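S-adenosyl-L-methionine methyl transferase (Ruegeria pomeroyi DSS-3, PDB 3IHT) binds S-adenosylmethionine and probably transfers its methyl group to an acceptor that remains unidentified, as expected of a Rossmann-like methyltransferase. Local coordinates at residues 28-33 with 142-147; 42-47 with 106-111; 128-133 with 147-152; 154-159 with 169-174. One frame throughout, in Å; residues are numbered along the deposited sequence.

Interaction 1 (28-33 with 142-147); sequences ACLEHA and LMVSSD
The backbone N of A33 donates to the O of C29 at 2.8 Å, one helical turn back. This bond is internal to the helix, and it keeps C29 and A33 on the side turned to strand 142-145. No hydrogen bond crosses the contact itself, which is entirely apolar. V144 carries most of it by splitting its two methyls over the helical turn. CG1 of V144 meets CB of C29 at 3.8 Å, and CG2 of V144 meets CB of A33 at 3.7 Å. The chi1 of 175° sets CG1 anti to the backbone N and CG2 anti to the carbonyl carbon, which spreads the methyls between C29 and A33. L30 joins from the flank, where its CD2 reaches CB of V144 at 4.2 Å. L142 CD1 lies 3.7 Å from A33 CA, but L142 has two modelled conformers and this touch is less certain. The axes of the short helix and strand pass 9.2 Å apart and run nearly antiparallel, at 172°. C29 also touches I170 on strand 169-172, while L30 and A33 reach H111 and L109 on strand 107-112. Helix 15-36 thus covers one face of three neighbouring strands. M143 points away from this helix, and its side chain touches I133 of helix 119-133.

Interaction 2 (42-47 with 106-111); sequences GPVYEL and TASLVH
A buried histidine-carboxylate hydrogen bond joins two neighbouring strands here: H111 ND1 donates to E46 OE1 at 2.6 Å, with an N-H...O angle of 162°. OE1 lies in the imidazole plane and is met on its syn side, somewhat out of the carboxylate plane. Carboxylate and ring are turned 26° against each other. E46 bends at chi2 (74°), which brings its carboxylate back beside the ring. Its OE2 bonds to OG1 of T54, a residue that binds S-adenosylmethionine. Replacing E46 by alanine removes the carboxylate, and H111 ND1 and T54 OG1 would probably lose their shared partner, leaving the imidazole freer to turn. The backbones form a parallel ladder. Y45 N donates to L109 O at 2.8 Å, H111 N to Y45 O, and L47 N to H111 O. At S108 the chain turns a corner, yet both its N and its OG bond to 42-47. OG gives its proton to G42 O at 2.7 Å, from above the carbonyl plane. On the face of Y45 and V110, A107 CB sits over the tyrosine ring, 3.9 Å from CE2 of Y45, in a CH-pi contact. Strand 44-47 leads toward G50 and G52 of the S-adenosylmethionine site, the glycine-rich arrangement of Rossmann-like methyltransferases.

Interaction 3 (128-133 with 147-152); sequences LISPLI and DRMYFE. With NI (nickel (II) ion), chain D.
S130 sits between the side chains of M149, Y150 and F151, and each meets it from a different direction. Its OG accepts the backbone N-H of Y150 at 2.9 Å in a nearly straight bond, 169° at the hydrogen. The same OG bonds to the O of A126, one turn earlier in the helix, so two backbone groups grip it. With alanine in place of S130, the N-H of Y150 would probably lose its acceptor and A126 O its hydroxyl partner, and the chain at Y150 would be freer to shift. F151 turns one ring face to S130 OG, which lies offset toward the rim. CE1 of the same ring comes to 3.4 Å from S130 O. The Y150 ring instead has S130 OG near its plane, at the edge, and its hydroxyl bonds to D123 OD1. Selenomethionine M149 folds back at chi2 (-59°) and chi3 (-82°), which carries its CE in to the helix. That methyl is 3.5 Å from S130 OG and 3.7 Å from CD1 of I133. The M149 and I133 side chains cross at about a right angle. Beyond the contact, E152 OE2 binds a nickel ion at 1.9 Å, and a water lies at 2.5 Å from that nickel. The helix is kinked near P131, whose N carries no hydrogen. Helix 119-133 lies in the connection between the neighbouring parallel strands 107-112 and 141-145, a beta-alpha-beta crossover of the Rossmann-like fold. Segment 147-152 is the chain leaving that unit, laid back against its helix.

Interaction 4 (154-159 with 169-174); sequences LEELPL and FIYRRG
E155 and R172 pair across an antiparallel beta hairpin, in which strand 155-157 forms one edge of the chain's sheet. The backbone bonds come first. E155 N donates to R172 O at 3.0 Å, and R172 N returns a bond to E155 O. L157 N adds a bond to I170 O. Between them E156 and Y171 form a non-hydrogen-bonded pair. The short strands are strongly twisted, at 132° between their directions. The charged contact lies on the face of E155 and R172. OE2 of E155 takes both NE of R172, at 2.8 Å, and NH2 of R172, at 3.2 Å, in a salt bridge. Both nitrogens come from one side of the carboxylate plane, while OE2 stays in the plane of the guanidinium. The two planes stand 67° apart. R172 bends at chi3 (66°), which lays its guanidinium beside the glutamate. A methyl covers the charged group: L157 CD2 sits over the centre of the guanidinium, 3.7 Å from CZ of R172. The apolar contacts include L157 CD1 with I170 CG2 and L159 CD2 with I170 CD1. Elsewhere, L154 CD2 lies against R173 CA at 3.6 Å. Waters join the polar groups of E156 to the second strand. One donates to E156 OE2 and L157 O and accepts from I170 N. Y171 OH bonds to M149 N of the preceding loop. A second water lies 2.9 Å from E156 OE1 and 2.7 Å from Y171 OH.

In the fold
Interactions 1, 2 and 4 all reach one sheet. V144 N bonds to V110 O at 2.8 Å, joining interactions 1 and 2. M143 N bonds to Y171 O, also at 2.8 Å, joining interactions 1 and 4. Interaction 3 lies on the M143 side of the sheet, away from helix 15-36: L47 CD1 lies 3.6 Å from I133 CD1, and M143 SE lies 3.8 Å from F151 CZ. It meets interaction 4 where F151 CE2 lies 3.6 Å from Y171 CD1. Three of the contacts lie near the S-adenosylmethionine: the side chains of E46, I129 and L30 are about 4, 6 and 7 Å from the ligand. Interaction 4 lies away from this site.

Interaction 1 (28-33 with 142-147)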
loop_
_atom_site.group_PDB
_atom_site.type_symbol
_atom_site.label_atom_id
_atom_site.label_comp_id
_atom_site.label_asym_id
_atom_site.label_seq_id
_atom_site.Cartn_x
_atom_site.Cartn_y
_atom_site.Cartn_z
ATOM N N ALA A 28 2.332 2.767 -13.496
ATOM C CA ALA A 28 2.014 3.010 -14.933
ATOM C C ALA A 28 2.478 4.415 -15.357
ATOM O O ALA A 28 3.151 4.572 -16.379
ATOM C CB ALA A 28 0.470 2.816 -15.186
ATOM N N CYS A 29 2.160 5.406 -14.537
ATOM C CA CYS A 29 2.494 6.811 -14.833
ATOM C C CYS A 29 3.991 7.058 -14.801
ATOM O O CYS A 29 4.535 7.732 -15.672
ATOM C CB CYS A 29 1.751 7.754 -13.899
ATOM S SG CYS A 29 -0.012 7.833 -14.278
ATOM N N LEU A 30 4.678 6.506 -13.799
ATOM C CA LEU A 30 6.135 6.691 -13.738
ATOM C C LEU A 30 6.887 6.016 -14.866
ATOM O O LEU A 30 7.794 6.608 -15.437
ATOM C CB LEU A 30 6.719 6.236 -12.403
ATOM C CG LEU A 30 6.327 7.170 -11.258
ATOM C CD1 LEU A 30 6.766 6.587 -9.900
ATOM C CD2 LEU A 30 6.888 8.589 -11.426
ATOM N N GLU A 31 6.515 4.786 -15.217
ATOM C CA GLU A 31 7.178 4.108 -16.321
ATOM C C GLU A 31 6.957 4.867 -17.638
ATOM O O GLU A 31 7.896 5.083 -18.419
ATOM C CB GLU A 31 6.747 2.639 -16.396
ATOM C CG GLU A 31 7.366 1.802 -15.246
ATOM C CD GLU A 31 6.991 0.346 -15.250
ATOM O OE1 GLU A 31 6.498 -0.137 -16.278
ATOM O OE2 GLU A 31 7.155 -0.330 -14.211
ATOM N N HIS A 32 5.737 5.350 -17.825
ATOM C CA HIS A 32 5.405 6.165 -18.985
ATOM C C HIS A 32 6.230 7.464 -18.980
ATOM O O HIS A 32 6.839 7.816 -19.987
ATOM C CB HIS A 32 3.902 6.474 -18.992
ATOM C CG HIS A 32 3.461 7.372 -20.106
ATOM N ND1 HIS A 32 3.562 7.024 -21.441
ATOM C CD2 HIS A 32 2.908 8.610 -20.081
ATOM C CE1 HIS A 32 3.102 8.016 -22.186
ATOM N NE2 HIS A 32 2.671 8.976 -21.385
ATOM N N ALA A 33 6.247 8.143 -17.833
ATOM C CA ALA A 33 6.938 9.434 -17.702
ATOM C C ALA A 33 8.456 9.303 -17.918
ATOM O O ALA A 33 9.058 10.149 -18.589
ATOM C CB ALA A 33 6.623 10.115 -16.374
ATOM N N LEU A 142 8.396 16.318 -17.198
ATOM C CA LEU A 142 7.084 15.876 -16.745
ATOM C C LEU A 142 6.985 15.933 -15.218
ATOM O O LEU A 142 8.028 15.844 -14.499
ATOM C CB LEU A 142 6.805 14.462 -17.244
ATOM C CG LEU A 142 6.751 14.260 -18.761
ATOM C CD1 LEU A 142 6.482 12.788 -19.077
ATOM C CD2 LEU A 142 5.681 15.134 -19.403
HETATM N N MSE A 143 5.751 16.114 -14.738
HETATM C CA MSE A 143 5.421 16.143 -13.316
HETATM C C MSE A 143 4.331 15.111 -13.094
HETATM O O MSE A 143 3.291 15.141 -13.758
HETATM C CB MSE A 143 5.022 17.576 -12.878
HETATM C CG MSE A 143 5.119 17.822 -11.390
HETATM SE SE MSE A 143 3.592 17.099 -10.461
HETATM C CE MSE A 143 4.521 16.794 -8.802
ATOM N N VAL A 144 4.583 14.133 -12.226
ATOM C CA VAL A 144 3.601 13.086 -11.898
ATOM C C VAL A 144 3.267 13.205 -10.410
ATOM O O VAL A 144 4.170 13.264 -9.563
ATOM C CB VAL A 144 4.142 11.683 -12.184
ATOM C CG1 VAL A 144 3.167 10.577 -11.738
ATOM C CG2 VAL A 144 4.523 11.549 -13.666
ATOM N N SER A 145 1.975 13.264 -10.110
ATOM C CA SER A 145 1.533 13.443 -8.734
ATOM C C SER A 145 0.351 12.546 -8.400
ATOM O O SER A 145 -0.443 12.240 -9.238
ATOM C CB SER A 145 1.079 14.892 -8.509
ATOM O OG SER A 145 0.842 15.143 -7.101
ATOM N N SER A 146 0.266 12.136 -7.132
ATOM C CA SER A 146 -0.891 11.430 -6.638
ATOM C C SER A 146 -1.963 12.398 -6.123
ATOM O O SER A 146 -2.997 11.948 -5.627
ATOM C CB SER A 146 -0.484 10.410 -5.563
ATOM O OG SER A 146 0.425 10.958 -4.624
ATOM N N ASP A 147 -1.737 13.718 -6.288
ATOM C CA ASP A 147 -2.734 14.761 -6.016
ATOM C C ASP A 147 -2.920 15.630 -7.269
ATOM O O ASP A 147 -1.939 15.979 -7.911
ATOM C CB ASP A 147 -2.185 15.705 -4.917
ATOM C CG ASP A 147 -1.939 15.010 -3.548
ATOM O OD1 ASP A 147 -2.963 14.588 -2.976
ATOM O OD2 ASP A 147 -0.750 14.944 -3.059
#

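Interaction 2 (42-47 with 106-111)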
loop_
_atom_site.group_PDB
_atom_site.type_symbol
_atom_site.label_atom_id
_atom_site.label_comp_id
_atom_site.label_asym_id
_atom_site.label_seq_id
_atom_site.Cartn_x
_atom_site.Cartn_y
_atom_site.Cartn_z
ATOM N N GLY A 42 18.683 15.880 -17.286
ATOM C CA GLY A 42 18.528 16.437 -15.951
ATOM C C GLY A 42 17.907 15.443 -14.981
ATOM O O GLY A 42 17.331 14.419 -15.384
ATOM N N PRO A 43 18.008 15.733 -13.681
ATOM C CA PRO A 43 17.616 14.730 -12.688
ATOM C C PRO A 43 16.124 14.494 -12.522
ATOM O O PRO A 43 15.282 15.273 -12.959
ATOM C CB PRO A 43 18.191 15.286 -11.375
ATOM C CG PRO A 43 18.243 16.707 -11.563
ATOM C CD PRO A 43 18.598 16.914 -13.044
ATOM N N VAL A 44 15.841 13.372 -11.890
ATOM C CA VAL A 44 14.524 13.013 -11.413
ATOM C C VAL A 44 14.450 13.430 -9.953
ATOM O O VAL A 44 15.376 13.167 -9.179
ATOM C CB VAL A 44 14.302 11.512 -11.545
ATOM C CG1 VAL A 44 12.954 11.104 -10.947
ATOM C CG2 VAL A 44 14.516 11.048 -13.039
ATOM N N TYR A 45 13.386 14.134 -9.595
ATOM C CA TYR A 45 13.145 14.523 -8.208
ATOM C C TYR A 45 12.023 13.674 -7.653
ATOM O O TYR A 45 10.936 13.614 -8.237
ATOM C CB TYR A 45 12.760 16.015 -8.062
ATOM C CG TYR A 45 13.826 17.060 -8.372
ATOM C CD1 TYR A 45 15.170 16.707 -8.597
ATOM C CD2 TYR A 45 13.493 18.412 -8.453
ATOM C CE1 TYR A 45 16.132 17.647 -8.896
ATOM C CE2 TYR A 45 14.476 19.379 -8.718
ATOM C CZ TYR A 45 15.799 18.984 -8.935
ATOM O OH TYR A 45 16.781 19.912 -9.235
ATOM N N GLU A 46 12.268 13.056 -6.502
ATOM C CA GLU A 46 11.285 12.242 -5.784
ATOM C C GLU A 46 10.894 13.003 -4.528
ATOM O O GLU A 46 11.713 13.161 -3.617
ATOM C CB GLU A 46 11.922 10.883 -5.433
ATOM C CG GLU A 46 11.133 9.981 -4.486
ATOM C CD GLU A 46 9.923 9.323 -5.126
ATOM O OE1 GLU A 46 9.545 9.733 -6.249
ATOM O OE2 GLU A 46 9.358 8.385 -4.523
ATOM N N LEU A 47 9.659 13.506 -4.486
ATOM C CA LEU A 47 9.212 14.324 -3.368
ATOM C C LEU A 47 8.466 13.429 -2.393
ATOM O O LEU A 47 7.318 12.989 -2.666
ATOM C CB LEU A 47 8.319 15.497 -3.855
ATOM C CG LEU A 47 8.945 16.358 -4.950
ATOM C CD1 LEU A 47 8.035 17.567 -5.305
ATOM C CD2 LEU A 47 10.333 16.851 -4.547
ATOM N N THR A 106 16.169 22.504 -14.392
ATOM C CA THR A 106 16.800 21.408 -15.107
ATOM C C THR A 106 16.221 20.038 -14.835
ATOM O O THR A 106 16.697 19.054 -15.398
ATOM C CB THR A 106 18.286 21.372 -14.784
ATOM O OG1 THR A 106 18.456 21.258 -13.372
ATOM C CG2 THR A 106 18.997 22.641 -15.373
ATOM N N ALA A 107 15.188 19.934 -13.995
ATOM C CA ALA A 107 14.651 18.613 -13.689
ATOM C C ALA A 107 13.925 18.032 -14.896
ATOM O O ALA A 107 13.142 18.734 -15.572
ATOM C CB ALA A 107 13.682 18.661 -12.472
ATOM N N SER A 108 14.129 16.745 -15.149
ATOM C CA SER A 108 13.454 16.071 -16.267
ATOM C C SER A 108 12.126 15.488 -15.837
ATOM O O SER A 108 11.214 15.315 -16.648
ATOM C CB SER A 108 14.350 14.964 -16.850
ATOM O OG SER A 108 14.696 13.980 -15.870
ATOM N N LEU A 109 12.025 15.119 -14.563
ATOM C CA LEU A 109 10.854 14.415 -14.052
ATOM C C LEU A 109 10.752 14.712 -12.564
ATOM O O LEU A 109 11.731 14.503 -11.829
ATOM C CB LEU A 109 10.981 12.900 -14.291
ATOM C CG LEU A 109 9.955 11.956 -13.685
ATOM C CD1 LEU A 109 8.504 12.323 -14.100
ATOM C CD2 LEU A 109 10.266 10.509 -14.044
ATOM N N VAL A 110 9.602 15.178 -12.120
ATOM C CA VAL A 110 9.333 15.425 -10.698
ATOM C C VAL A 110 8.138 14.559 -10.328
ATOM O O VAL A 110 7.073 14.638 -10.969
ATOM C CB VAL A 110 9.074 16.937 -10.371
ATOM C CG1 VAL A 110 8.722 17.162 -8.871
ATOM C CG2 VAL A 110 10.287 17.793 -10.816
ATOM N N HIS A 111 8.344 13.690 -9.332
ATOM C CA HIS A 111 7.309 12.794 -8.829
ATOM C C HIS A 111 6.955 13.165 -7.403
ATOM O O HIS A 111 7.863 13.273 -6.559
ATOM C CB HIS A 111 7.759 11.324 -8.846
ATOM C CG HIS A 111 6.760 10.410 -8.207
ATOM N ND1 HIS A 111 7.070 9.555 -7.166
ATOM C CD2 HIS A 111 5.436 10.237 -8.455
ATOM C CE1 HIS A 111 5.968 8.924 -6.784
ATOM N NE2 HIS A 111 4.958 9.339 -7.535
HETATM O O HOH W 1 16.336 17.623 -17.994
#

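Interaction 3 (128-133 with 147-152)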
loop_
_atom_site.group_PDB
_atom_site.type_symbol
_atom_site.label_atom_id
_atom_site.label_comp_id
_atom_site.label_asym_id
_atom_site.label_seq_id
_atom_site.Cartn_x
_atom_site.Cartn_y
_atom_site.Cartn_z
ATOM N N LEU A 128 -0.724 24.618 -2.405
ATOM C CA LEU A 128 0.408 25.401 -1.922
ATOM C C LEU A 128 1.729 25.078 -2.651
ATOM O O LEU A 128 2.511 26.005 -3.000
ATOM C CB LEU A 128 0.561 25.166 -0.421
ATOM C CG LEU A 128 1.642 25.965 0.314
ATOM C CD1 LEU A 128 1.248 26.060 1.794
ATOM C CD2 LEU A 128 3.029 25.282 0.098
ATOM N N ILE A 129 1.998 23.796 -2.894
ATOM C CA ILE A 129 3.311 23.408 -3.425
ATOM C C ILE A 129 3.431 23.525 -4.937
ATOM O O ILE A 129 4.541 23.536 -5.467
ATOM C CB ILE A 129 3.763 21.983 -3.008
ATOM C CG1 ILE A 129 2.853 20.887 -3.575
ATOM C CG2 ILE A 129 3.886 21.907 -1.492
ATOM C CD1 ILE A 129 3.329 19.512 -3.212
ATOM N N SER A 130 2.316 23.632 -5.630
ATOM C CA SER A 130 2.349 23.682 -7.094
ATOM C C SER A 130 3.292 24.799 -7.639
ATOM O O SER A 130 4.153 24.523 -8.483
ATOM C CB SER A 130 0.928 23.769 -7.658
ATOM O OG SER A 130 0.232 22.537 -7.552
ATOM N N PRO A 131 3.150 26.050 -7.162
ATOM C CA PRO A 131 4.056 27.083 -7.694
ATOM C C PRO A 131 5.500 26.913 -7.227
ATOM O O PRO A 131 6.410 27.505 -7.832
ATOM C CB PRO A 131 3.461 28.401 -7.162
ATOM C CG PRO A 131 2.632 27.967 -5.931
ATOM C CD PRO A 131 2.090 26.626 -6.317
ATOM N N LEU A 132 5.733 26.101 -6.195
ATOM C CA LEU A 132 7.098 25.813 -5.773
ATOM C C LEU A 132 7.751 24.755 -6.659
ATOM O O LEU A 132 8.964 24.758 -6.811
ATOM C CB LEU A 132 7.166 25.367 -4.311
ATOM C CG LEU A 132 6.620 26.337 -3.254
ATOM C CD1 LEU A 132 6.822 25.730 -1.828
ATOM C CD2 LEU A 132 7.245 27.698 -3.375
ATOM N N ILE A 133 6.956 23.851 -7.205
ATOM C CA ILE A 133 7.463 22.805 -8.075
ATOM C C ILE A 133 7.658 23.256 -9.526
ATOM O O ILE A 133 8.673 22.892 -10.152
ATOM C CB ILE A 133 6.553 21.585 -8.059
ATOM C CG1 ILE A 133 6.584 20.918 -6.688
ATOM C CG2 ILE A 133 6.867 20.606 -9.232
ATOM C CD1 ILE A 133 5.480 19.866 -6.422
ATOM N N ASP A 147 -1.737 13.718 -6.288
ATOM C CA ASP A 147 -2.734 14.761 -6.016
ATOM C C ASP A 147 -2.920 15.630 -7.269
ATOM O O ASP A 147 -1.939 15.979 -7.911
ATOM C CB ASP A 147 -2.185 15.705 -4.917
ATOM C CG ASP A 147 -1.939 15.010 -3.548
ATOM O OD1 ASP A 147 -2.963 14.588 -2.976
ATOM O OD2 ASP A 147 -0.750 14.944 -3.059
ATOM N N ARG A 148 -4.155 15.998 -7.589
ATOM C CA ARG A 148 -4.415 17.016 -8.593
ATOM C C ARG A 148 -3.672 18.329 -8.280
ATOM O O ARG A 148 -3.698 18.779 -7.145
ATOM C CB ARG A 148 -5.891 17.314 -8.698
ATOM C CG ARG A 148 -6.188 18.270 -9.851
ATOM C CD ARG A 148 -7.629 18.616 -9.952
ATOM N NE ARG A 148 -8.432 17.425 -10.178
ATOM C CZ ARG A 148 -8.744 16.902 -11.368
ATOM N NH1 ARG A 148 -8.304 17.428 -12.508
ATOM N NH2 ARG A 148 -9.502 15.801 -11.398
HETATM N N MSE A 149 -3.004 18.907 -9.282
HETATM C CA MSE A 149 -2.125 20.035 -9.060
HETATM C C MSE A 149 -2.732 21.319 -9.616
HETATM O O MSE A 149 -3.752 21.288 -10.301
HETATM C CB MSE A 149 -0.758 19.763 -9.678
HETATM C CG MSE A 149 -0.106 18.509 -9.184
HETATM SE SE MSE A 149 0.206 18.440 -7.224
HETATM C CE MSE A 149 1.841 19.459 -7.191
ATOM N N TYR A 150 -2.121 22.447 -9.275
ATOM C CA TYR A 150 -2.620 23.750 -9.619
ATOM C C TYR A 150 -1.538 24.586 -10.283
ATOM O O TYR A 150 -1.031 25.548 -9.701
ATOM C CB TYR A 150 -3.087 24.431 -8.329
ATOM C CG TYR A 150 -4.263 23.746 -7.636
ATOM C CD1 TYR A 150 -4.074 22.670 -6.796
ATOM C CD2 TYR A 150 -5.568 24.232 -7.800
ATOM C CE1 TYR A 150 -5.136 22.056 -6.154
ATOM C CE2 TYR A 150 -6.630 23.636 -7.143
ATOM C CZ TYR A 150 -6.422 22.558 -6.343
ATOM O OH TYR A 150 -7.490 21.985 -5.679
ATOM N N PHE A 151 -1.155 24.200 -11.496
ATOM C CA PHE A 151 -0.055 24.822 -12.214
ATOM C C PHE A 151 -0.519 25.971 -13.117
ATOM O O PHE A 151 -1.686 26.036 -13.471
ATOM C CB PHE A 151 0.667 23.783 -13.075
ATOM C CG PHE A 151 1.376 22.735 -12.285
ATOM C CD1 PHE A 151 2.344 23.102 -11.345
ATOM C CD2 PHE A 151 1.100 21.394 -12.464
ATOM C CE1 PHE A 151 3.027 22.127 -10.599
ATOM C CE2 PHE A 151 1.804 20.428 -11.738
ATOM C CZ PHE A 151 2.751 20.806 -10.793
ATOM N N GLU A 152 0.403 26.868 -13.442
ATOM C CA GLU A 152 0.111 28.020 -14.322
ATOM C C GLU A 152 0.326 27.699 -15.801
ATOM O O GLU A 152 -0.458 28.113 -16.663
ATOM C CB GLU A 152 1.034 29.184 -13.944
ATOM C CG GLU A 152 0.711 29.849 -12.639
ATOM C CD GLU A 152 -0.546 30.678 -12.717
ATOM O OE1 GLU A 152 -1.108 30.866 -13.835
ATOM O OE2 GLU A 152 -0.973 31.170 -11.658
HETATM NI NI NI D . -2.540 32.318 -11.512
HETATM O O HOH W 2 -4.742 31.707 -12.549
#

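Interaction 4 (154-159 with 169-174)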
loop_
_atom_site.group_PDB
_atom_site.type_symbol
_atom_site.label_atom_id
_atom_site.label_comp_id
_atom_site.label_asym_id
_atom_site.label_seq_id
_atom_site.Cartn_x
_atom_site.Cartn_y
_atom_site.Cartn_z
ATOM N N LEU A 154 2.014 24.379 -16.977
ATOM C CA LEU A 154 2.144 22.962 -17.344
ATOM C C LEU A 154 0.809 22.400 -17.845
ATOM O O LEU A 154 -0.249 22.691 -17.284
ATOM C CB LEU A 154 2.663 22.145 -16.177
ATOM C CG LEU A 154 3.929 22.631 -15.462
ATOM C CD1 LEU A 154 4.303 21.657 -14.368
ATOM C CD2 LEU A 154 5.113 22.886 -16.404
ATOM N N GLU A 155 0.871 21.639 -18.922
ATOM C CA GLU A 155 -0.292 21.050 -19.581
ATOM C C GLU A 155 -0.533 19.655 -19.018
ATOM O O GLU A 155 0.414 18.886 -18.842
ATOM C CB GLU A 155 -0.046 20.981 -21.109
ATOM C CG GLU A 155 1.152 20.105 -21.557
ATOM C CD GLU A 155 1.415 20.049 -23.076
ATOM O OE1 GLU A 155 0.436 19.982 -23.858
ATOM O OE2 GLU A 155 2.609 20.026 -23.477
ATOM N N GLU A 156 -1.790 19.319 -18.723
ATOM C CA GLU A 156 -2.104 17.992 -18.261
ATOM C C GLU A 156 -2.110 17.056 -19.478
ATOM O O GLU A 156 -2.703 17.377 -20.518
ATOM C CB GLU A 156 -3.467 17.919 -17.517
ATOM C CG GLU A 156 -3.669 16.581 -16.852
ATOM C CD GLU A 156 -4.941 16.404 -16.037
ATOM O OE1 GLU A 156 -5.727 17.348 -15.909
ATOM O OE2 GLU A 156 -5.145 15.266 -15.518
ATOM N N LEU A 157 -1.507 15.889 -19.320
ATOM C CA LEU A 157 -1.468 14.853 -20.328
ATOM C C LEU A 157 -2.450 13.732 -20.014
ATOM O O LEU A 157 -2.728 13.428 -18.835
ATOM C CB LEU A 157 -0.062 14.260 -20.434
ATOM C CG LEU A 157 1.074 15.224 -20.769
ATOM C CD1 LEU A 157 2.363 14.361 -20.969
ATOM C CD2 LEU A 157 0.733 16.038 -21.995
ATOM N N PRO A 158 -2.959 13.061 -21.054
ATOM C CA PRO A 158 -3.765 11.880 -20.815
ATOM C C PRO A 158 -2.969 10.764 -20.175
ATOM O O PRO A 158 -1.745 10.624 -20.422
ATOM C CB PRO A 158 -4.210 11.431 -22.203
ATOM C CG PRO A 158 -3.589 12.298 -23.141
ATOM C CD PRO A 158 -2.770 13.336 -22.483
ATOM N N LEU A 159 -3.653 9.987 -19.354
ATOM C CA LEU A 159 -3.036 8.902 -18.635
ATOM C C LEU A 159 -2.730 7.718 -19.572
ATOM O O LEU A 159 -3.495 7.417 -20.482
ATOM C CB LEU A 159 -3.954 8.429 -17.524
ATOM C CG LEU A 159 -4.199 9.434 -16.396
ATOM C CD1 LEU A 159 -5.234 8.831 -15.437
ATOM C CD2 LEU A 159 -2.886 9.778 -15.647
ATOM N N PHE A 169 -1.810 12.013 -11.721
ATOM C CA PHE A 169 -1.989 13.066 -12.704
ATOM C C PHE A 169 -0.618 13.354 -13.326
ATOM O O PHE A 169 0.410 13.319 -12.622
ATOM C CB PHE A 169 -2.508 14.342 -12.031
ATOM C CG PHE A 169 -3.836 14.158 -11.380
ATOM C CD1 PHE A 169 -3.925 13.620 -10.107
ATOM C CD2 PHE A 169 -4.993 14.522 -12.055
ATOM C CE1 PHE A 169 -5.172 13.428 -9.504
ATOM C CE2 PHE A 169 -6.241 14.347 -11.463
ATOM C CZ PHE A 169 -6.326 13.772 -10.197
ATOM N N ILE A 170 -0.613 13.620 -14.628
ATOM C CA ILE A 170 0.643 13.873 -15.347
ATOM C C ILE A 170 0.593 15.233 -16.029
ATOM O O ILE A 170 -0.375 15.553 -16.703
ATOM C CB ILE A 170 0.941 12.808 -16.408
ATOM C CG1 ILE A 170 0.890 11.402 -15.811
ATOM C CG2 ILE A 170 2.329 13.123 -17.099
ATOM C CD1 ILE A 170 1.000 10.251 -16.887
ATOM N N TYR A 171 1.645 16.034 -15.834
ATOM C CA TYR A 171 1.740 17.350 -16.427
ATOM C C TYR A 171 3.068 17.510 -17.148
ATOM O O TYR A 171 4.049 16.841 -16.816
ATOM C CB TYR A 171 1.590 18.437 -15.375
ATOM C CG TYR A 171 0.365 18.303 -14.509
ATOM C CD1 TYR A 171 0.387 17.492 -13.378
ATOM C CD2 TYR A 171 -0.825 18.964 -14.822
ATOM C CE1 TYR A 171 -0.722 17.353 -12.577
ATOM C CE2 TYR A 171 -1.939 18.806 -14.021
ATOM C CZ TYR A 171 -1.875 18.023 -12.907
ATOM O OH TYR A 171 -2.969 17.878 -12.106
ATOM N N ARG A 172 3.101 18.388 -18.149
ATOM C CA ARG A 172 4.303 18.571 -18.966
ATOM C C ARG A 172 4.632 20.043 -19.170
ATOM O O ARG A 172 3.731 20.859 -19.378
ATOM C CB ARG A 172 4.097 17.928 -20.343
ATOM C CG ARG A 172 5.294 18.079 -21.307
ATOM C CD ARG A 172 5.133 17.171 -22.527
ATOM N NE ARG A 172 4.011 17.566 -23.369
ATOM C CZ ARG A 172 3.450 16.802 -24.313
ATOM N NH1 ARG A 172 3.885 15.570 -24.536
ATOM N NH2 ARG A 172 2.415 17.259 -25.014
ATOM N N ARG A 173 5.920 20.381 -19.138
ATOM C CA ARG A 173 6.359 21.718 -19.537
ATOM C C ARG A 173 6.540 21.726 -21.047
ATOM O O ARG A 173 7.440 21.071 -21.579
ATOM C CB ARG A 173 7.683 22.104 -18.909
ATOM C CG ARG A 173 8.029 23.534 -19.232
ATOM C CD ARG A 173 9.320 24.009 -18.601
ATOM N NE ARG A 173 9.715 25.283 -19.234
ATOM C CZ ARG A 173 10.885 25.893 -19.071
ATOM N NH1 ARG A 173 11.820 25.401 -18.275
ATOM N NH2 ARG A 173 11.112 27.020 -19.725
ATOM N N GLY A 174 5.638 22.403 -21.734
ATOM C CA GLY A 174 5.682 22.472 -23.186
ATOM C C GLY A 174 6.799 23.347 -23.714
ATOM O O GLY A 174 7.646 23.982 -23.047
ATOM O OXT GLY A 174 6.897 23.455 -24.931
HETATM O O HOH W 3 -3.096 13.364 -16.034
HETATM O O HOH W 4 -5.301 18.496 -13.295
#